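Local coordinates for protein dephospho-CoA kinase (Legionella pneumophila subsp. pneumophila, PDB 4TTR) that probably catalyses the ATP-dependent phosphorylation of the 3'-hydroxyl of dephospho-coenzyme A, the last step of coenzyme A biosynthesis, at residues Thr54-Phe68 with Glu94-Ile106. Numbering follows the deposited sequence.
Sequences TSKNTPCYQDIISHF and ERLWLESLLHPVI
Ile64 and Cys60 meet Leu98, Leu101 and Leu102 where helices 59-68 and 94-106 run antiparallel, their N-to-C directions 171° apart, in the helical part of a P-loop kinase of the CoaE family. Ile64 CG1 lies 3.8 Å from Leu101 CD2 and 3.9 Å from Leu98 CD1, so this one methylene touches both leucines; Ile84 and Ile88 of helix 81-90 extend this apolar layer. The short side chain of Cys60 suits the end where the backbones come closest: its SG touches Leu102 CD2 at 3.7 Å and also Val105 CG2. Thr54 turns its methyl to the same Leu102 CD2, while its hydroxyl bonds to Ala50 O.

The other end is aromatic. Trp97 reaches across to His67 because its chi1 of 178° sets CG opposite the backbone N, and the imidazole of His67 stacks face to face on the six-membered ring of Trp97, planes 9° and centroids 3.6 Å apart. Phe68 stands steeply to the indole, its CE2 4.0 Å from Trp97 CZ3. Histidine suits this border because its flat face packs on the indole while its edge can donate: His67 NE2 gives a 2.8 Å hydrogen bond, nearly in the ring plane, to the syn lone pair of Glu94 OE2.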
# COMPACT_ATOMS: atom_id res chain seq x y z
N THR A 54 -11.17 -0.21 11.48
CA THR A 54 -11.06 0.93 12.38
C THR A 54 -12.30 1.81 12.23
O THR A 54 -12.26 3.01 12.47
CB THR A 54 -9.79 1.75 12.11
OG1 THR A 54 -9.70 2.09 10.72
CG2 THR A 54 -8.56 0.95 12.50
N SER A 55 -13.40 1.18 11.83
CA SER A 55 -14.71 1.83 11.80
C SER A 55 -15.16 2.17 13.21
O SER A 55 -14.59 1.68 14.18
CB SER A 55 -15.75 0.92 11.13
OG SER A 55 -15.69 1.02 9.72
N LYS A 56 -16.20 2.98 13.31
CA LYS A 56 -16.69 3.45 14.60
C LYS A 56 -17.00 2.30 15.55
O LYS A 56 -17.78 1.40 15.23
CB LYS A 56 -17.93 4.33 14.40
CG LYS A 56 -17.99 5.55 15.31
CD LYS A 56 -19.21 6.41 15.00
CE LYS A 56 -18.87 7.55 14.05
NZ LYS A 56 -20.08 8.11 13.38
N ASN A 57 -16.37 2.34 16.72
CA ASN A 57 -16.58 1.38 17.81
C ASN A 57 -16.13 -0.06 17.53
O ASN A 57 -16.60 -1.00 18.17
CB ASN A 57 -18.05 1.40 18.24
CG ASN A 57 -18.33 2.44 19.31
OD1 ASN A 57 -17.64 2.49 20.33
ND2 ASN A 57 -19.32 3.29 19.07
N THR A 58 -15.20 -0.23 16.60
CA THR A 58 -14.47 -1.49 16.52
C THR A 58 -13.44 -1.49 17.64
O THR A 58 -13.10 -0.43 18.16
CB THR A 58 -13.75 -1.69 15.16
OG1 THR A 58 -12.84 -0.60 14.93
CG2 THR A 58 -14.75 -1.76 14.02
N PRO A 59 -12.94 -2.68 18.02
CA PRO A 59 -11.87 -2.74 19.04
C PRO A 59 -10.65 -1.89 18.69
O PRO A 59 -10.16 -1.15 19.55
CB PRO A 59 -11.51 -4.23 19.06
CG PRO A 59 -12.74 -4.92 18.60
CD PRO A 59 -13.38 -4.02 17.60
N CYS A 60 -10.17 -1.98 17.45
CA CYS A 60 -8.97 -1.24 17.05
C CYS A 60 -9.21 0.27 17.04
O CYS A 60 -8.32 1.05 17.38
CB CYS A 60 -8.49 -1.70 15.67
SG CYS A 60 -7.72 -3.32 15.70
N TYR A 61 -10.41 0.67 16.64
CA TYR A 61 -10.82 2.06 16.70
C TYR A 61 -10.72 2.58 18.13
O TYR A 61 -10.24 3.69 18.37
CB TYR A 61 -12.25 2.18 16.16
CG TYR A 61 -13.01 3.43 16.51
CD1 TYR A 61 -13.63 3.57 17.75
CD2 TYR A 61 -13.16 4.46 15.59
CE1 TYR A 61 -14.35 4.71 18.06
CE2 TYR A 61 -13.88 5.60 15.89
CZ TYR A 61 -14.48 5.72 17.13
OH TYR A 61 -15.20 6.84 17.45
N GLN A 62 -11.14 1.76 19.09
CA GLN A 62 -11.11 2.13 20.50
C GLN A 62 -9.67 2.25 21.01
O GLN A 62 -9.35 3.19 21.74
CB GLN A 62 -11.88 1.10 21.33
CG GLN A 62 -13.40 1.14 21.10
CD GLN A 62 -14.11 -0.14 21.51
OE1 GLN A 62 -13.48 -1.11 21.92
NE2 GLN A 62 -15.43 -0.14 21.40
N ASP A 63 -8.82 1.31 20.63
CA ASP A 63 -7.43 1.31 21.09
C ASP A 63 -6.64 2.47 20.50
O ASP A 63 -5.76 3.03 21.16
CB ASP A 63 -6.75 -0.01 20.73
CG ASP A 63 -7.40 -1.21 21.39
OD1 ASP A 63 -8.11 -1.03 22.40
OD2 ASP A 63 -7.20 -2.34 20.89
N ILE A 64 -6.94 2.82 19.26
CA ILE A 64 -6.30 3.93 18.58
C ILE A 64 -6.61 5.25 19.30
O ILE A 64 -5.70 6.05 19.56
CB ILE A 64 -6.75 4.01 17.10
CG1 ILE A 64 -6.07 2.90 16.30
CG2 ILE A 64 -6.40 5.37 16.48
CD1 ILE A 64 -6.66 2.68 14.92
N ILE A 65 -7.87 5.48 19.62
CA ILE A 65 -8.29 6.72 20.26
C ILE A 65 -7.79 6.79 21.70
O ILE A 65 -7.41 7.86 22.18
CB ILE A 65 -9.83 6.86 20.23
CG1 ILE A 65 -10.28 7.08 18.79
CG2 ILE A 65 -10.30 8.02 21.11
CD1 ILE A 65 -11.75 6.83 18.57
N SER A 66 -7.77 5.66 22.39
CA SER A 66 -7.25 5.62 23.75
C SER A 66 -5.74 5.88 23.74
O SER A 66 -5.21 6.53 24.64
CB SER A 66 -7.56 4.28 24.42
OG SER A 66 -6.47 3.38 24.29
N HIS A 67 -5.07 5.37 22.72
CA HIS A 67 -3.62 5.50 22.61
C HIS A 67 -3.19 6.92 22.24
O HIS A 67 -2.34 7.51 22.90
CB HIS A 67 -3.09 4.51 21.57
CG HIS A 67 -1.59 4.49 21.46
ND1 HIS A 67 -0.79 3.86 22.39
CD2 HIS A 67 -0.76 5.03 20.54
CE1 HIS A 67 0.47 4.00 22.04
NE2 HIS A 67 0.52 4.71 20.92
N PHE A 68 -3.77 7.46 21.17
CA PHE A 68 -3.37 8.76 20.67
C PHE A 68 -4.14 9.90 21.34
O PHE A 68 -3.69 11.04 21.33
CB PHE A 68 -3.57 8.83 19.15
CG PHE A 68 -2.61 7.97 18.38
CD1 PHE A 68 -1.25 8.25 18.38
CD2 PHE A 68 -3.07 6.89 17.65
CE1 PHE A 68 -0.37 7.46 17.66
CE2 PHE A 68 -2.19 6.09 16.93
CZ PHE A 68 -0.84 6.38 16.93
N GLU A 94 5.42 4.95 16.62
CA GLU A 94 3.97 4.93 16.55
C GLU A 94 3.51 4.19 15.30
O GLU A 94 2.45 3.57 15.30
CB GLU A 94 3.41 6.35 16.56
CG GLU A 94 3.74 7.14 17.81
CD GLU A 94 3.04 6.62 19.06
OE1 GLU A 94 3.19 7.25 20.12
OE2 GLU A 94 2.34 5.60 18.97
N ARG A 95 4.30 4.26 14.24
CA ARG A 95 4.02 3.47 13.05
C ARG A 95 4.05 2.00 13.41
O ARG A 95 3.16 1.24 13.03
CB ARG A 95 5.02 3.76 11.93
CG ARG A 95 4.89 2.79 10.77
CD ARG A 95 5.43 3.36 9.48
NE ARG A 95 6.83 3.76 9.61
CZ ARG A 95 7.85 2.91 9.64
NH1 ARG A 95 7.64 1.60 9.56
NH2 ARG A 95 9.09 3.37 9.77
N LEU A 96 5.08 1.61 14.15
CA LEU A 96 5.24 0.22 14.54
C LEU A 96 4.14 -0.21 15.51
O LEU A 96 3.63 -1.33 15.42
CB LEU A 96 6.62 -0.00 15.17
CG LEU A 96 7.76 -0.03 14.14
CD1 LEU A 96 9.11 0.10 14.83
CD2 LEU A 96 7.72 -1.30 13.31
N TRP A 97 3.78 0.68 16.43
CA TRP A 97 2.71 0.38 17.38
C TRP A 97 1.42 0.10 16.62
O TRP A 97 0.74 -0.89 16.89
CB TRP A 97 2.51 1.53 18.37
CG TRP A 97 1.39 1.27 19.33
CD1 TRP A 97 1.48 0.67 20.55
CD2 TRP A 97 -0.00 1.59 19.15
NE1 TRP A 97 0.23 0.59 21.14
CE2 TRP A 97 -0.69 1.16 20.30
CE3 TRP A 97 -0.72 2.21 18.12
CZ2 TRP A 97 -2.06 1.32 20.45
CZ3 TRP A 97 -2.09 2.36 18.28
CH2 TRP A 97 -2.74 1.92 19.43
N LEU A 98 1.09 0.97 15.67
CA LEU A 98 -0.15 0.86 14.93
C LEU A 98 -0.14 -0.38 14.03
O LEU A 98 -1.17 -1.03 13.86
CB LEU A 98 -0.39 2.11 14.09
CG LEU A 98 -1.71 2.16 13.33
CD1 LEU A 98 -2.90 2.03 14.27
CD2 LEU A 98 -1.82 3.45 12.52
N GLU A 99 1.02 -0.69 13.47
CA GLU A 99 1.14 -1.85 12.60
C GLU A 99 1.00 -3.13 13.42
O GLU A 99 0.40 -4.10 12.97
CB GLU A 99 2.48 -1.83 11.85
CG GLU A 99 2.55 -2.77 10.65
CD GLU A 99 2.82 -4.21 11.03
OE1 GLU A 99 3.49 -4.44 12.06
OE2 GLU A 99 2.36 -5.13 10.31
N SER A 100 1.53 -3.12 14.64
CA SER A 100 1.41 -4.27 15.53
C SER A 100 -0.03 -4.47 15.97
O SER A 100 -0.49 -5.61 16.11
CB SER A 100 2.30 -4.11 16.76
OG SER A 100 3.66 -3.98 16.39
N LEU A 101 -0.75 -3.37 16.19
CA LEU A 101 -2.14 -3.43 16.62
C LEU A 101 -3.03 -4.03 15.54
O LEU A 101 -3.88 -4.87 15.83
CB LEU A 101 -2.65 -2.04 16.99
CG LEU A 101 -4.14 -1.93 17.36
CD1 LEU A 101 -4.39 -2.47 18.76
CD2 LEU A 101 -4.62 -0.50 17.24
N LEU A 102 -2.84 -3.60 14.31
CA LEU A 102 -3.73 -3.95 13.21
C LEU A 102 -3.35 -5.25 12.51
O LEU A 102 -4.19 -5.88 11.88
CB LEU A 102 -3.76 -2.82 12.18
CG LEU A 102 -4.30 -1.48 12.68
CD1 LEU A 102 -4.05 -0.40 11.64
CD2 LEU A 102 -5.78 -1.57 13.02
N HIS A 103 -2.09 -5.66 12.63
CA HIS A 103 -1.58 -6.81 11.88
C HIS A 103 -2.40 -8.09 12.08
O HIS A 103 -2.73 -8.76 11.10
CB HIS A 103 -0.12 -7.07 12.23
CG HIS A 103 0.34 -8.46 11.88
ND1 HIS A 103 0.35 -8.93 10.59
CD2 HIS A 103 0.77 -9.48 12.66
CE1 HIS A 103 0.79 -10.18 10.59
NE2 HIS A 103 1.05 -10.53 11.83
N PRO A 104 -2.73 -8.44 13.34
CA PRO A 104 -3.48 -9.68 13.59
C PRO A 104 -4.85 -9.71 12.92
O PRO A 104 -5.22 -10.73 12.34
CB PRO A 104 -3.64 -9.69 15.11
CG PRO A 104 -2.53 -8.84 15.62
CD PRO A 104 -2.37 -7.77 14.60
N VAL A 105 -5.60 -8.61 13.00
CA VAL A 105 -6.94 -8.57 12.43
C VAL A 105 -6.88 -8.46 10.91
O VAL A 105 -7.68 -9.08 10.21
CB VAL A 105 -7.79 -7.41 13.01
CG1 VAL A 105 -8.25 -7.73 14.42
CG2 VAL A 105 -7.04 -6.08 12.97
N ILE A 106 -5.94 -7.68 10.39
CA ILE A 106 -5.81 -7.52 8.95
C ILE A 106 -5.45 -8.85 8.29
O ILE A 106 -5.98 -9.19 7.23
CB ILE A 106 -4.75 -6.46 8.59
CG1 ILE A 106 -5.28 -5.07 8.94
CG2 ILE A 106 -4.39 -6.52 7.10
CD1 ILE A 106 -4.29 -3.93 8.72